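Local coordinates for protein tripeptidase (Staphylococcus aureus subsp. aureus, PDB 3RZA) that probably acts as a metal-dependent peptidase of the M20/M25/M40 family, cleaving tripeptides at a zinc-containing site, at residues Glu175-Asp180 / Ser346-Phe351. Numbering follows the deposited sequence.
Sequences ELLDAD and SIINTF
Leu-177 reaches across to Ile-348 and Phe-351 with a single methyl group, CD1. From Leu-177 CD1 the distance to Phe-351 CD2 is 3.7 Å, and from the same methyl to Ile-348 CD1 it is 4.0 Å, both ordinary apolar separations. The methyl approaches the phenyl ring obliquely, near its CD2–CE2 side, while the leucine and phenylalanine side chains cross at about a right angle. The CB of Leu-177 points toward segment 346-351, and CG anti to the carbonyl carbon (chi1 -57°) with chi2 -165° sets CD1 at the contact. The backbones stay well apart: the closest pair of CA atoms, Leu-177 and Phe-351, is separated by 9.3 Å.

The tight part is thus this one methyl, touching both Ile-348 CD1 and Phe-351 CD2. Burial around it is uneven: Ile-348 is enclosed, packed also against Tyr-94 of strand 93-98 and Leu-172, whereas Leu-177 and Phe-351 remain partly exposed. The Phe-351 ring has Ile-347 O 3.9 Å above its plane, over the centre, on one face. That carbonyl also accepts a 2.7 Å hydrogen bond from Thr-350 OG1, which lies in the carbonyl plane.

The contact joins the loop before strand 181-184 to segment 346-351, which includes part of helix 344-348. With only 88 Å² buried and solely apolar contacts between the segments, it implies modest, weakly directional cohesion through dispersion and exclusion of water.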
loop_
_atom_site.group_PDB
_atom_site.type_symbol
_atom_site.label_atom_id
_atom_site.label_comp_id
_atom_site.label_asym_id
_atom_site.label_seq_id
_atom_site.Cartn_x
_atom_site.Cartn_y
_atom_site.Cartn_z
ATOM N N GLU A 175 -35.789 0.106 24.226
ATOM C CA GLU A 175 -36.858 0.064 25.230
ATOM C C GLU A 175 -36.597 0.927 26.480
ATOM O O GLU A 175 -37.526 1.227 27.217
ATOM C CB GLU A 175 -37.184 -1.383 25.596
ATOM C CG GLU A 175 -37.915 -2.078 24.441
ATOM C CD GLU A 175 -37.970 -3.566 24.582
ATOM O OE1 GLU A 175 -38.523 -4.050 25.606
ATOM O OE2 GLU A 175 -37.479 -4.259 23.655
ATOM N N LEU A 176 -35.351 1.345 26.691
ATOM C CA LEU A 176 -35.033 2.384 27.667
ATOM C C LEU A 176 -35.485 3.795 27.236
ATOM O O LEU A 176 -35.592 4.671 28.089
ATOM C CB LEU A 176 -33.530 2.383 27.981
ATOM C CG LEU A 176 -32.967 1.109 28.629
ATOM C CD1 LEU A 176 -31.437 1.133 28.689
ATOM C CD2 LEU A 176 -33.562 0.880 30.038
ATOM N N LEU A 177 -35.728 4.013 25.932
ATOM C CA LEU A 177 -36.095 5.330 25.414
ATOM C C LEU A 177 -37.584 5.587 25.548
ATOM O O LEU A 177 -38.389 4.689 25.363
ATOM C CB LEU A 177 -35.687 5.482 23.939
ATOM C CG LEU A 177 -34.218 5.276 23.551
ATOM C CD1 LEU A 177 -33.973 5.825 22.152
ATOM C CD2 LEU A 177 -33.252 5.922 24.543
ATOM N N ASP A 178 -37.933 6.837 25.844
ATOM C CA ASP A 178 -39.324 7.269 25.979
ATOM C C ASP A 178 -39.342 8.765 25.670
ATOM O O ASP A 178 -39.165 9.606 26.582
ATOM C CB ASP A 178 -39.858 6.961 27.394
ATOM C CG ASP A 178 -41.307 7.358 27.581
ATOM O OD1 ASP A 178 -42.067 7.361 26.603
ATOM O OD2 ASP A 178 -41.704 7.642 28.728
ATOM N N ALA A 179 -39.475 9.084 24.378
ATOM C CA ALA A 179 -39.478 10.468 23.895
ATOM C C ALA A 179 -40.326 10.580 22.637
ATOM O O ALA A 179 -40.372 9.647 21.844
ATOM C CB ALA A 179 -38.050 10.926 23.606
ATOM N N ASP A 180 -40.988 11.724 22.476
ATOM C CA ASP A 180 -41.708 12.089 21.236
ATOM C C ASP A 180 -40.770 12.611 20.133
ATOM O O ASP A 180 -41.045 12.433 18.958
ATOM C CB ASP A 180 -42.759 13.154 21.532
ATOM C CG ASP A 180 -43.860 12.650 22.473
ATOM O OD1 ASP A 180 -44.514 11.643 22.136
ATOM O OD2 ASP A 180 -44.058 13.253 23.547
ATOM N N SER A 346 -28.690 9.688 13.426
ATOM C CA SER A 346 -28.961 8.828 12.262
ATOM C C SER A 346 -29.503 7.465 12.684
ATOM O O SER A 346 -30.346 6.904 11.990
ATOM C CB SER A 346 -27.697 8.609 11.411
ATOM O OG SER A 346 -27.070 9.827 11.003
ATOM N N ILE A 347 -29.010 6.938 13.814
ATOM C CA ILE A 347 -29.485 5.672 14.344
ATOM C C ILE A 347 -30.793 5.838 15.099
ATOM O O ILE A 347 -31.709 5.017 14.932
ATOM C CB ILE A 347 -28.440 4.997 15.251
ATOM C CG1 ILE A 347 -27.121 4.763 14.498
ATOM C CG2 ILE A 347 -28.977 3.662 15.789
ATOM C CD1 ILE A 347 -27.259 4.022 13.112
ATOM N N ILE A 348 -30.898 6.892 15.901
ATOM C CA ILE A 348 -32.053 7.075 16.788
ATOM C C ILE A 348 -33.329 7.316 15.978
ATOM O O ILE A 348 -34.380 6.785 16.327
ATOM C CB ILE A 348 -31.845 8.253 17.811
ATOM C CG1 ILE A 348 -30.630 7.983 18.734
ATOM C CG2 ILE A 348 -33.161 8.537 18.625
ATOM C CD1 ILE A 348 -30.953 7.442 20.065
ATOM N N ASN A 349 -33.216 8.083 14.883
ATOM C CA ASN A 349 -34.308 8.198 13.891
ATOM C C ASN A 349 -34.891 6.856 13.426
ATOM O O ASN A 349 -36.099 6.764 13.255
ATOM C CB ASN A 349 -33.894 9.050 12.652
ATOM C CG ASN A 349 -34.111 10.564 12.863
ATOM O OD1 ASN A 349 -35.229 11.007 13.089
ATOM N ND2 ASN A 349 -33.028 11.349 12.782
ATOM N N THR A 350 -34.054 5.815 13.278
ATOM C CA THR A 350 -34.552 4.452 12.903
ATOM C C THR A 350 -35.430 3.764 13.974
ATOM O O THR A 350 -36.151 2.824 13.659
ATOM C CB THR A 350 -33.416 3.451 12.493
ATOM O OG1 THR A 350 -32.772 2.915 13.662
ATOM C CG2 THR A 350 -32.386 4.110 11.555
ATOM N N PHE A 351 -35.370 4.243 15.218
ATOM C CA PHE A 351 -36.316 3.841 16.277
ATOM C C PHE A 351 -37.687 4.552 16.186
ATOM O O PHE A 351 -38.548 4.291 17.009
ATOM C CB PHE A 351 -35.731 4.097 17.700
ATOM C CG PHE A 351 -34.319 3.579 17.924
ATOM C CD1 PHE A 351 -33.809 2.459 17.240
ATOM C CD2 PHE A 351 -33.509 4.194 18.885
ATOM C CE1 PHE A 351 -32.491 2.001 17.491
ATOM C CE2 PHE A 351 -32.193 3.742 19.141
ATOM C CZ PHE A 351 -31.688 2.653 18.441
#